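Local coordinates for protein nucleocapsid (Crimean-congo hemorrhagic fever virus, PDB 4AKL) that binds single- and double-stranded RNA, probably packages the viral genome, and also shows sequence-non-specific DNA endonuclease activity, at residues A[342-347]-A[380-385]; A[308-313]-A[389-394]; A[51-56]-A[60-65]; A[302-307]-A[451-456]. All blocks are in the same frame, centred on the assembly; numbering follows the deposited sequence.

Contact 1 (A[342-347]-A[380-385])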
loop_
_atom_site.group_PDB
_atom_site.type_symbol
_atom_site.label_atom_id
_atom_site.label_comp_id
_atom_site.label_asym_id
_atom_site.label_seq_id
_atom_site.Cartn_x
_atom_site.Cartn_y
_atom_site.Cartn_z
ATOM N N LYS A 342 11.978 -19.045 10.372
ATOM C CA LYS A 342 12.711 -20.088 9.744
ATOM C C LYS A 342 11.824 -21.327 9.553
ATOM O O LYS A 342 11.842 -21.907 8.487
ATOM C CB LYS A 342 14.036 -20.390 10.469
ATOM C CG LYS A 342 14.938 -21.380 9.723
ATOM C CD LYS A 342 15.844 -20.720 8.668
ATOM C CE LYS A 342 15.082 -19.920 7.598
ATOM N NZ LYS A 342 15.953 -19.427 6.587
ATOM N N LYS A 343 11.035 -21.685 10.557
ATOM C CA LYS A 343 10.114 -22.822 10.439
ATOM C C LYS A 343 9.034 -22.616 9.397
ATOM O O LYS A 343 8.646 -23.566 8.729
ATOM C CB LYS A 343 9.458 -23.148 11.809
ATOM C CG LYS A 343 10.433 -23.743 12.831
ATOM C CD LYS A 343 9.878 -23.566 14.259
ATOM C CE LYS A 343 10.712 -24.291 15.306
ATOM N NZ LYS A 343 12.202 -24.172 15.091
ATOM N N MET A 344 8.524 -21.383 9.250
ATOM C CA MET A 344 7.543 -21.082 8.174
ATOM C C MET A 344 8.242 -21.297 6.827
ATOM O O MET A 344 7.704 -21.906 5.930
ATOM C CB MET A 344 7.053 -19.649 8.339
ATOM C CG MET A 344 6.020 -19.154 7.391
ATOM S SD MET A 344 6.745 -18.581 5.846
ATOM C CE MET A 344 7.325 -17.005 6.498
ATOM N N LYS A 345 9.481 -20.847 6.702
ATOM C CA LYS A 345 10.132 -20.923 5.417
ATOM C C LYS A 345 10.438 -22.359 4.998
ATOM O O LYS A 345 10.258 -22.717 3.796
ATOM C CB LYS A 345 11.365 -20.029 5.401
ATOM C CG LYS A 345 11.007 -18.596 5.303
ATOM C CD LYS A 345 12.194 -17.641 5.521
ATOM C CE LYS A 345 12.932 -17.392 4.280
ATOM N NZ LYS A 345 14.126 -16.523 4.538
ATOM N N LYS A 346 10.827 -23.187 5.987
ATOM C CA LYS A 346 11.154 -24.585 5.764
ATOM C C LYS A 346 9.930 -25.420 5.399
ATOM O O LYS A 346 10.041 -26.445 4.669
ATOM C CB LYS A 346 11.858 -25.196 7.014
ATOM C CG LYS A 346 13.180 -24.458 7.435
ATOM C CD LYS A 346 14.343 -24.620 6.427
ATOM C CE LYS A 346 15.428 -23.517 6.644
ATOM N NZ LYS A 346 16.511 -23.563 5.593
ATOM N N ALA A 347 8.775 -24.998 5.909
ATOM C CA ALA A 347 7.523 -25.678 5.623
ATOM C C ALA A 347 7.118 -25.452 4.149
ATOM O O ALA A 347 6.551 -26.363 3.513
ATOM C CB ALA A 347 6.427 -25.192 6.550
ATOM N N LEU A 380 7.367 -10.071 -2.383
ATOM C CA LEU A 380 7.192 -10.852 -1.168
ATOM C C LEU A 380 8.441 -10.906 -0.297
ATOM O O LEU A 380 9.549 -10.837 -0.788
ATOM C CB LEU A 380 6.740 -12.267 -1.499
ATOM C CG LEU A 380 6.236 -13.140 -0.324
ATOM C CD1 LEU A 380 5.040 -12.483 0.424
ATOM C CD2 LEU A 380 5.830 -14.503 -0.831
ATOM N N THR A 381 8.215 -10.998 1.002
ATOM C CA THR A 381 9.239 -11.228 2.028
ATOM C C THR A 381 8.584 -12.085 3.113
ATOM O O THR A 381 7.335 -12.217 3.153
ATOM C CB THR A 381 9.760 -9.934 2.761
ATOM O OG1 THR A 381 8.666 -9.297 3.409
ATOM C CG2 THR A 381 10.423 -8.958 1.815
ATOM N N ALA A 382 9.421 -12.665 3.994
ATOM C CA ALA A 382 8.924 -13.451 5.123
ATOM C C ALA A 382 7.950 -12.585 5.936
ATOM O O ALA A 382 6.885 -13.040 6.266
ATOM C CB ALA A 382 10.114 -14.011 6.026
ATOM N N GLY A 383 8.302 -11.324 6.208
ATOM C CA GLY A 383 7.438 -10.447 6.948
ATOM C C GLY A 383 6.143 -10.097 6.200
ATOM O O GLY A 383 5.143 -9.830 6.841
ATOM N N ARG A 384 6.137 -10.127 4.865
ATOM C CA ARG A 384 4.887 -9.893 4.072
ATOM C C ARG A 384 3.953 -11.075 3.999
ATOM O O ARG A 384 2.831 -10.931 3.569
ATOM C CB ARG A 384 5.260 -9.355 2.705
ATOM C CG ARG A 384 5.608 -7.848 2.823
ATOM C CD ARG A 384 6.155 -7.295 1.541
ATOM N NE ARG A 384 6.208 -5.843 1.587
ATOM C CZ ARG A 384 6.597 -5.059 0.608
ATOM N NH1 ARG A 384 6.990 -5.559 -0.581
ATOM N NH2 ARG A 384 6.594 -3.745 0.827
ATOM N N ILE A 385 4.372 -12.252 4.492
ATOM C CA ILE A 385 3.487 -13.398 4.553
ATOM C C ILE A 385 2.219 -13.036 5.397
ATOM O O ILE A 385 1.092 -13.509 5.090
ATOM C CB ILE A 385 4.240 -14.686 5.027
ATOM C CG1 ILE A 385 5.056 -15.306 3.848
ATOM C CG2 ILE A 385 3.283 -15.742 5.539
ATOM C CD1 ILE A 385 4.242 -16.075 2.727
#
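M344, on helix 341-350, is the first residue of 342-347 to reach the loop 380-385. Its CG stands anti to the backbone N (chi1 -178°), and bends at chi2 and chi3 bring the methyl group down between A382 and I385. M344 CE lies 3.9 Å from I385 CG1. The same M344 CE is 4.1 Å from A382 CB. One turn-forming alanine and one helix-starting isoleucine thus share a single methionine methyl. Next comes K345, which touches with its aliphatic part alone: K345 CD sits 4.2 Å from A382 CB. F363 and Y360 also pack on this lysine, while L334 of helix 324-336 touches both M344 and I385, extending the apolar patch. The loop is held by bonds within it and by D365, whose OD1 accepts from A382 N. A382 to I385 form a type I beta turn, and T381 OG1 accepts from R384 N at 3.0 Å. The contact is therefore ordinary helix-against-loop packing in a predominantly helical fold, in which an ST motif and a type I turn lead into helix 385-392.

Contact 2 (A[308-313]-A[389-394])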
loop_
_atom_site.group_PDB
_atom_site.type_symbol
_atom_site.label_atom_id
_atom_site.label_comp_id
_atom_site.label_asym_id
_atom_site.label_seq_id
_atom_site.Cartn_x
_atom_site.Cartn_y
_atom_site.Cartn_z
ATOM N N PHE A 308 -4.439 -6.755 -3.109
ATOM C CA PHE A 308 -3.934 -6.878 -4.473
ATOM C C PHE A 308 -2.647 -7.668 -4.529
ATOM O O PHE A 308 -2.502 -8.622 -5.333
ATOM C CB PHE A 308 -3.751 -5.499 -5.121
ATOM C CG PHE A 308 -3.243 -5.553 -6.528
ATOM C CD1 PHE A 308 -4.009 -6.125 -7.544
ATOM C CD2 PHE A 308 -1.996 -5.080 -6.847
ATOM C CE1 PHE A 308 -3.563 -6.189 -8.813
ATOM C CE2 PHE A 308 -1.526 -5.136 -8.095
ATOM C CZ PHE A 308 -2.296 -5.686 -9.117
ATOM N N SER A 309 -1.688 -7.245 -3.691
ATOM C CA SER A 309 -0.410 -7.891 -3.633
ATOM C C SER A 309 -0.623 -9.324 -3.191
ATOM O O SER A 309 -0.019 -10.210 -3.728
ATOM C CB SER A 309 0.570 -7.131 -2.705
ATOM O OG SER A 309 1.210 -6.026 -3.337
ATOM N N SER A 310 -1.515 -9.575 -2.247
ATOM C CA SER A 310 -1.724 -10.949 -1.854
ATOM C C SER A 310 -2.215 -11.872 -2.996
ATOM O O SER A 310 -1.777 -13.035 -3.079
ATOM C CB SER A 310 -2.609 -11.043 -0.593
ATOM O OG SER A 310 -1.858 -10.528 0.562
ATOM N N TYR A 311 -3.093 -11.348 -3.862
ATOM C CA TYR A 311 -3.610 -12.107 -4.991
ATOM C C TYR A 311 -2.523 -12.266 -6.083
ATOM O O TYR A 311 -2.440 -13.328 -6.753
ATOM C CB TYR A 311 -4.903 -11.473 -5.547
ATOM C CG TYR A 311 -6.133 -12.135 -4.977
ATOM C CD1 TYR A 311 -6.598 -13.307 -5.504
ATOM C CD2 TYR A 311 -6.800 -11.609 -3.882
ATOM C CE1 TYR A 311 -7.728 -13.946 -4.979
ATOM C CE2 TYR A 311 -7.914 -12.231 -3.348
ATOM C CZ TYR A 311 -8.370 -13.397 -3.897
ATOM O OH TYR A 311 -9.438 -14.006 -3.343
ATOM N N TYR A 312 -1.689 -11.241 -6.248
ATOM C CA TYR A 312 -0.581 -11.325 -7.155
ATOM C C TYR A 312 0.344 -12.503 -6.758
ATOM O O TYR A 312 0.827 -13.248 -7.626
ATOM C CB TYR A 312 0.185 -10.019 -7.169
ATOM C CG TYR A 312 1.409 -10.073 -8.004
ATOM C CD1 TYR A 312 1.323 -10.287 -9.376
ATOM C CD2 TYR A 312 2.672 -9.917 -7.437
ATOM C CE1 TYR A 312 2.471 -10.348 -10.179
ATOM C CE2 TYR A 312 3.851 -9.982 -8.249
ATOM C CZ TYR A 312 3.739 -10.190 -9.597
ATOM O OH TYR A 312 4.879 -10.263 -10.394
ATOM N N TRP A 313 0.576 -12.678 -5.450
ATOM C CA TRP A 313 1.481 -13.733 -4.984
ATOM C C TRP A 313 0.858 -15.088 -5.192
ATOM O O TRP A 313 1.559 -16.023 -5.582
ATOM C CB TRP A 313 1.938 -13.506 -3.521
ATOM C CG TRP A 313 2.779 -12.239 -3.381
ATOM C CD1 TRP A 313 3.714 -11.756 -4.292
ATOM C CD2 TRP A 313 2.735 -11.298 -2.327
ATOM N NE1 TRP A 313 4.261 -10.590 -3.838
ATOM C CE2 TRP A 313 3.677 -10.280 -2.629
ATOM C CE3 TRP A 313 2.008 -11.219 -1.136
ATOM C CZ2 TRP A 313 3.899 -9.216 -1.801
ATOM C CZ3 TRP A 313 2.221 -10.156 -0.316
ATOM C CH2 TRP A 313 3.162 -9.157 -0.644
ATOM N N GLY A 389 -1.747 -13.565 5.121
ATOM C CA GLY A 389 -2.414 -14.175 6.256
ATOM C C GLY A 389 -3.697 -13.406 6.654
ATOM O O GLY A 389 -4.694 -14.015 6.954
ATOM N N VAL A 390 -3.671 -12.086 6.673
ATOM C CA VAL A 390 -4.903 -11.371 7.000
ATOM C C VAL A 390 -5.985 -11.551 5.910
ATOM O O VAL A 390 -7.164 -11.601 6.212
ATOM C CB VAL A 390 -4.667 -9.865 7.332
ATOM C CG1 VAL A 390 -4.274 -9.079 6.089
ATOM C CG2 VAL A 390 -5.883 -9.284 7.978
ATOM N N CYS A 391 -5.590 -11.697 4.645
ATOM C CA CYS A 391 -6.598 -11.914 3.597
ATOM C C CYS A 391 -7.245 -13.300 3.539
ATOM O O CYS A 391 -8.453 -13.438 3.287
ATOM C CB CYS A 391 -5.954 -11.652 2.248
ATOM S SG CYS A 391 -5.306 -10.039 1.924
ATOM N N PHE A 392 -6.402 -14.342 3.731
ATOM C CA PHE A 392 -6.774 -15.748 3.465
ATOM C C PHE A 392 -6.612 -16.690 4.652
ATOM O O PHE A 392 -6.998 -17.867 4.551
ATOM C CB PHE A 392 -5.904 -16.335 2.356
ATOM C CG PHE A 392 -5.714 -15.437 1.152
ATOM C CD1 PHE A 392 -6.785 -14.841 0.521
ATOM C CD2 PHE A 392 -4.460 -15.236 0.626
ATOM C CE1 PHE A 392 -6.583 -14.045 -0.582
ATOM C CE2 PHE A 392 -4.266 -14.426 -0.473
ATOM C CZ PHE A 392 -5.315 -13.852 -1.060
ATOM N N GLY A 393 -6.056 -16.193 5.756
ATOM C CA GLY A 393 -5.710 -17.034 6.882
ATOM C C GLY A 393 -6.361 -16.854 8.224
ATOM O O GLY A 393 -6.040 -17.601 9.114
ATOM N N THR A 394 -7.263 -15.886 8.383
ATOM C CA THR A 394 -7.980 -15.732 9.652
ATOM C C THR A 394 -9.146 -16.678 9.692
ATOM O O THR A 394 -9.649 -17.021 10.780
ATOM C CB THR A 394 -8.473 -14.317 9.866
ATOM O OG1 THR A 394 -9.530 -14.010 8.929
ATOM C CG2 THR A 394 -7.315 -13.297 9.745
#
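S310 and C391 mark the closest backbone approach, 7.4 Å between their CA atoms, where helix 306-316 meets the last turn of helix 385-392. At this point the two small side chains face each other: S310 OG is 3.7 Å from C391 SG, a plain packing contact; the serine OG is hydrogen-bonded to T306 O one turn back in its own helix. The larger share of the contact belongs to F392. Its CG lies beside the backbone N and anti to the carbonyl carbon (chi1 -45°), which sends the ring across to 308-313. There it meets Y311 in a T-shaped pair, the edge of the phenylalanine against the face of the tyrosine, with planes at 89° and centroids 5.1 Å apart. F392 CE1 comes within 3.6 Å of Y311 CE2, and CZ stands over the tyrosine face toward its rim. Further round the same ring, F392 CE2 touches S310 CB at 3.8 Å, and S310 O lies at the ring edge, in its plane. F324 makes another edge-to-face pair with F392, while Y311 is held at its far end by a hydrogen bond from OH to A83 O and packs on I88, V89 and F96 of helix 86-98. The chemistry is that of a buried, mainly aromatic interface: the polar ends of S310 and Y311 are satisfied by backbone carbonyls elsewhere, and shape and ring electrostatics join the helices.

Contact 3 (A[51-56]-A[60-65])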
loop_
_atom_site.group_PDB
_atom_site.type_symbol
_atom_site.label_atom_id
_atom_site.label_comp_id
_atom_site.label_asym_id
_atom_site.label_seq_id
_atom_site.Cartn_x
_atom_site.Cartn_y
_atom_site.Cartn_z
ATOM N N ALA A 51 11.978 -7.884 28.868
ATOM C CA ALA A 51 13.009 -7.319 29.700
ATOM C C ALA A 51 13.881 -8.380 30.426
ATOM O O ALA A 51 15.052 -8.134 30.706
ATOM C CB ALA A 51 12.368 -6.362 30.730
ATOM N N GLY A 52 13.294 -9.535 30.760
ATOM C CA GLY A 52 14.032 -10.645 31.413
ATOM C C GLY A 52 14.690 -11.618 30.426
ATOM O O GLY A 52 15.377 -12.531 30.825
ATOM N N ALA A 53 14.474 -11.415 29.137
ATOM C CA ALA A 53 15.016 -12.306 28.109
ATOM C C ALA A 53 16.406 -11.817 27.641
ATOM O O ALA A 53 16.566 -10.628 27.316
ATOM C CB ALA A 53 14.051 -12.377 26.919
ATOM N N THR A 54 17.384 -12.721 27.578
ATOM C CA THR A 54 18.760 -12.384 27.086
ATOM C C THR A 54 18.993 -12.660 25.553
ATOM O O THR A 54 19.451 -11.757 24.811
ATOM C CB THR A 54 19.843 -13.071 27.976
ATOM O OG1 THR A 54 19.753 -12.567 29.324
ATOM C CG2 THR A 54 21.313 -12.830 27.434
ATOM N N ASP A 55 18.667 -13.858 25.065
ATOM C CA ASP A 55 19.004 -14.222 23.642
ATOM C C ASP A 55 17.973 -13.784 22.629
ATOM O O ASP A 55 16.813 -13.586 22.971
ATOM C CB ASP A 55 19.285 -15.735 23.474
ATOM C CG ASP A 55 18.064 -16.601 23.769
ATOM O OD1 ASP A 55 17.823 -16.890 24.957
ATOM O OD2 ASP A 55 17.354 -16.994 22.814
ATOM N N ASP A 56 18.433 -13.645 21.383
ATOM C CA ASP A 56 17.645 -13.181 20.254
ATOM C C ASP A 56 16.382 -14.037 19.998
ATOM O O ASP A 56 15.348 -13.515 19.712
ATOM C CB ASP A 56 18.518 -13.159 18.965
ATOM C CG ASP A 56 19.693 -12.130 19.034
ATOM O OD1 ASP A 56 19.454 -10.952 19.427
ATOM O OD2 ASP A 56 20.870 -12.510 18.687
ATOM N N ASP A 60 12.438 -12.957 19.965
ATOM C CA ASP A 60 11.571 -13.038 18.762
ATOM C C ASP A 60 10.292 -13.785 19.124
ATOM O O ASP A 60 9.228 -13.405 18.733
ATOM C CB ASP A 60 12.223 -13.810 17.614
ATOM C CG ASP A 60 13.471 -13.142 17.070
ATOM O OD1 ASP A 60 13.459 -11.929 16.855
ATOM O OD2 ASP A 60 14.473 -13.868 16.852
ATOM N N SER A 61 10.443 -14.856 19.880
ATOM C CA SER A 61 9.337 -15.654 20.347
ATOM C C SER A 61 8.347 -14.841 21.228
ATOM O O SER A 61 7.115 -14.951 21.062
ATOM C CB SER A 61 9.901 -16.859 21.111
ATOM O OG SER A 61 8.874 -17.610 21.735
ATOM N N ILE A 62 8.893 -14.032 22.148
ATOM C CA ILE A 62 8.064 -13.170 23.011
ATOM C C ILE A 62 7.270 -12.179 22.141
ATOM O O ILE A 62 6.035 -12.025 22.280
ATOM C CB ILE A 62 8.899 -12.414 24.060
ATOM C CG1 ILE A 62 9.524 -13.406 25.062
ATOM C CG2 ILE A 62 8.029 -11.393 24.795
ATOM C CD1 ILE A 62 10.862 -12.907 25.764
ATOM N N TYR A 63 7.980 -11.538 21.225
ATOM C CA TYR A 63 7.351 -10.551 20.338
ATOM C C TYR A 63 6.312 -11.201 19.431
ATOM O O TYR A 63 5.244 -10.618 19.211
ATOM C CB TYR A 63 8.352 -9.792 19.494
ATOM C CG TYR A 63 7.644 -8.899 18.531
ATOM C CD1 TYR A 63 7.120 -7.665 18.931
ATOM C CD2 TYR A 63 7.468 -9.286 17.212
ATOM C CE1 TYR A 63 6.431 -6.843 18.004
ATOM C CE2 TYR A 63 6.801 -8.483 16.304
ATOM C CZ TYR A 63 6.283 -7.264 16.694
ATOM O OH TYR A 63 5.632 -6.497 15.745
ATOM N N ALA A 64 6.629 -12.386 18.898
ATOM C CA ALA A 64 5.696 -13.074 18.016
ATOM C C ALA A 64 4.462 -13.508 18.809
ATOM O O ALA A 64 3.387 -13.455 18.280
ATOM C CB ALA A 64 6.370 -14.266 17.283
ATOM N N SER A 65 4.612 -13.898 20.069
ATOM C CA SER A 65 3.458 -14.284 20.913
ATOM C C SER A 65 2.574 -13.090 21.223
ATOM O O SER A 65 1.341 -13.221 21.232
ATOM C CB SER A 65 3.876 -14.890 22.264
ATOM O OG SER A 65 4.567 -16.084 22.117
#
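D60 brings its flat carboxylate alongside the peptide carbonyl of D56 without bonding to it: D60 OD2 lies 3.0 Å from D56 O, and both are acceptors. The carboxylate is placed there by CG standing beside the backbone N (chi1 -64°). What holds the pair together is the neighbouring backbone bond, D60 N to D56 O, at 3.0 Å with an N-H...O angle of 157°. The carboxylate of D56 stays apart, its OD1 6.3 Å from D60 OD2; two like charges on this exposed turn would probably disfavour each other mildly. The apolar half of the contact lies on the buried side. A53 CB meets I62 CD1 at 3.4 Å, tighter than carbons usually pack, as the isoleucine extends its terminal methyl toward the loop; Q49 and M50 of helix 45-52 also touch I62. Between these two points, D55 occupies the N-cap of helix 56-71, its OD2 accepting from Q58 N. Taken together, this is a short connection between two consecutive helices, with an aspartate N-cap: helix 45-52 ends, A53 tucks its methyl against the next helix, and the i to i+4 bond from D56 to D60 closes that helix's first turn.

Contact 4 (A[302-307]-A[451-456])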
loop_
_atom_site.group_PDB
_atom_site.type_symbol
_atom_site.label_atom_id
_atom_site.label_comp_id
_atom_site.label_asym_id
_atom_site.label_seq_id
_atom_site.Cartn_x
_atom_site.Cartn_y
_atom_site.Cartn_z
ATOM N N ALA A 302 5.025 3.414 -2.883
ATOM C CA ALA A 302 5.458 2.124 -2.342
ATOM C C ALA A 302 4.471 1.488 -1.365
ATOM O O ALA A 302 4.738 0.387 -0.902
ATOM C CB ALA A 302 6.831 2.252 -1.679
ATOM N N GLN A 303 3.358 2.158 -1.028
ATOM C CA GLN A 303 2.394 1.596 -0.063
ATOM C C GLN A 303 1.772 0.343 -0.625
ATOM O O GLN A 303 1.239 0.344 -1.747
ATOM C CB GLN A 303 1.261 2.582 0.283
ATOM C CG GLN A 303 1.582 3.546 1.419
ATOM C CD GLN A 303 0.552 4.633 1.554
ATOM O OE1 GLN A 303 -0.624 4.466 1.155
ATOM N NE2 GLN A 303 0.970 5.760 2.100
ATOM N N ILE A 304 1.820 -0.718 0.143
ATOM C CA ILE A 304 1.309 -1.976 -0.322
ATOM C C ILE A 304 -0.244 -1.926 -0.359
ATOM O O ILE A 304 -0.866 -1.371 0.505
ATOM C CB ILE A 304 1.928 -3.117 0.500
ATOM C CG1 ILE A 304 1.415 -4.451 -0.014
ATOM C CG2 ILE A 304 1.663 -2.948 2.020
ATOM C CD1 ILE A 304 2.289 -5.644 0.518
ATOM N N ASP A 305 -0.826 -2.463 -1.418
ATOM C CA ASP A 305 -2.195 -2.792 -1.419
ATOM C C ASP A 305 -2.270 -4.253 -1.014
ATOM O O ASP A 305 -1.925 -5.164 -1.801
ATOM C CB ASP A 305 -2.816 -2.573 -2.799
ATOM C CG ASP A 305 -4.320 -2.847 -2.800
ATOM O OD1 ASP A 305 -4.756 -3.658 -1.968
ATOM O OD2 ASP A 305 -5.062 -2.236 -3.632
ATOM N N THR A 306 -2.730 -4.476 0.203
ATOM C CA THR A 306 -2.640 -5.759 0.857
ATOM C C THR A 306 -3.367 -6.849 0.106
ATOM O O THR A 306 -2.824 -7.914 -0.117
ATOM C CB THR A 306 -3.132 -5.653 2.332
ATOM O OG1 THR A 306 -2.249 -4.786 3.033
ATOM C CG2 THR A 306 -3.179 -7.023 3.088
ATOM N N VAL A 307 -4.581 -6.587 -0.305
ATOM C CA VAL A 307 -5.308 -7.602 -0.968
ATOM C C VAL A 307 -4.786 -7.833 -2.407
ATOM O O VAL A 307 -4.668 -8.978 -2.841
ATOM C CB VAL A 307 -6.843 -7.353 -0.887
ATOM C CG1 VAL A 307 -7.267 -6.197 -1.756
ATOM C CG2 VAL A 307 -7.588 -8.660 -1.288
ATOM N N SER A 451 4.808 -1.845 13.804
ATOM C CA SER A 451 3.884 -1.035 14.624
ATOM C C SER A 451 3.806 0.399 14.142
ATOM O O SER A 451 2.750 1.008 14.233
ATOM C CB SER A 451 4.300 -1.084 16.097
ATOM O OG SER A 451 5.640 -0.631 16.225
ATOM N N GLU A 452 4.915 0.944 13.636
ATOM C CA GLU A 452 4.904 2.287 13.009
ATOM C C GLU A 452 4.095 2.329 11.698
ATOM O O GLU A 452 3.339 3.292 11.477
ATOM C CB GLU A 452 6.319 2.816 12.775
ATOM C CG GLU A 452 6.984 3.146 14.065
ATOM C CD GLU A 452 8.365 3.674 13.925
ATOM O OE1 GLU A 452 8.809 3.857 12.799
ATOM O OE2 GLU A 452 9.015 3.914 14.963
ATOM N N HIS A 453 4.241 1.281 10.861
ATOM C CA HIS A 453 3.469 1.098 9.615
ATOM C C HIS A 453 1.977 1.063 10.015
ATOM O O HIS A 453 1.141 1.702 9.392
ATOM C CB HIS A 453 3.990 -0.214 8.964
ATOM C CG HIS A 453 3.385 -0.603 7.652
ATOM N ND1 HIS A 453 3.433 0.194 6.518
ATOM C CD2 HIS A 453 2.762 -1.747 7.279
ATOM C CE1 HIS A 453 2.841 -0.443 5.515
ATOM N NE2 HIS A 453 2.427 -1.623 5.951
ATOM N N LEU A 454 1.667 0.300 11.078
ATOM C CA LEU A 454 0.288 0.221 11.551
ATOM C C LEU A 454 -0.259 1.594 12.012
ATOM O O LEU A 454 -1.349 1.940 11.657
ATOM C CB LEU A 454 0.123 -0.796 12.662
ATOM C CG LEU A 454 0.204 -2.285 12.299
ATOM C CD1 LEU A 454 0.254 -3.089 13.640
ATOM C CD2 LEU A 454 -0.937 -2.814 11.349
ATOM N N LEU A 455 0.501 2.347 12.789
ATOM C CA LEU A 455 0.079 3.695 13.213
ATOM C C LEU A 455 -0.168 4.636 12.039
ATOM O O LEU A 455 -1.148 5.380 12.010
ATOM C CB LEU A 455 1.110 4.326 14.159
ATOM C CG LEU A 455 0.764 5.713 14.762
ATOM C CD1 LEU A 455 -0.534 5.678 15.522
ATOM C CD2 LEU A 455 1.898 6.244 15.658
ATOM N N HIS A 456 0.741 4.593 11.089
ATOM C CA HIS A 456 0.679 5.418 9.889
ATOM C C HIS A 456 -0.649 5.185 9.195
ATOM O O HIS A 456 -1.384 6.105 8.932
ATOM C CB HIS A 456 1.850 5.078 8.976
ATOM C CG HIS A 456 1.936 5.938 7.778
ATOM N ND1 HIS A 456 2.456 7.217 7.813
ATOM C CD2 HIS A 456 1.558 5.715 6.504
ATOM C CE1 HIS A 456 2.389 7.742 6.602
ATOM N NE2 HIS A 456 1.856 6.846 5.790
#
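Q303 and H456 make the closer part of this small surface contact, and I304 with H453 the looser one. Q303 reaches out with a chain extended beyond CG and crosses H456 at about a right angle. Its NE2 lies in the plane of the H456 ring, at the edge, 3.9 Å from H456 NE2, with amide and ring planes 73° apart. This is an approach of two polar nitrogens at van der Waals range. H456 has further packing from M173 of helix 163-181, whereas the backbone O of Q303 accepts from Q127 NE2. On the looser side, I304 lays its CG2 methyl at the edge of the H453 imidazole, near the ring plane and 4.2 Å from H453 NE2; the I304 side chain also touches Y126 of helix 120-136. The H453 ring projects from helix 450-460 directly opposite its own backbone nitrogen (chi1 -178°), which carries NE2 forward to 302-307. That nitrogen is hydrogen-bonded to K411 NZ, and K411 also packs on T306. All four touching residues are partly exposed, so solvent reaches both parts. Q303 and H453 were each modelled in two conformers, and the touches, which hold for one of them, are tentative. Chemically, then, the two segments are joined by weak side-chain touching, and the stronger polar bonds nearby run to third parties: K411 for H453, and R134, in a salt bridge, for the helix-capping D305.

Contacts 1, 2 and 4 form one connected cluster, while contact 3 stands apart near the periphery. Along the chain, contact 3 closes first; contact 4 then spans the longest loop, with contact 2 nested inside it and contact 1 nested inside contact 2. Contacts 2 and 4 both use helix 306-316, and their centres are 14 Å apart, as are those of contacts 1 and 2. W313 ties the cluster together by packing against I304 on one hand and L380 and R384 on the other. Contact 3 lies about 19 Å, centre to centre, from contact 1. Residues distant in sequence are thus gathered around helices 306-316 and 385-392 in a predominantly helical body.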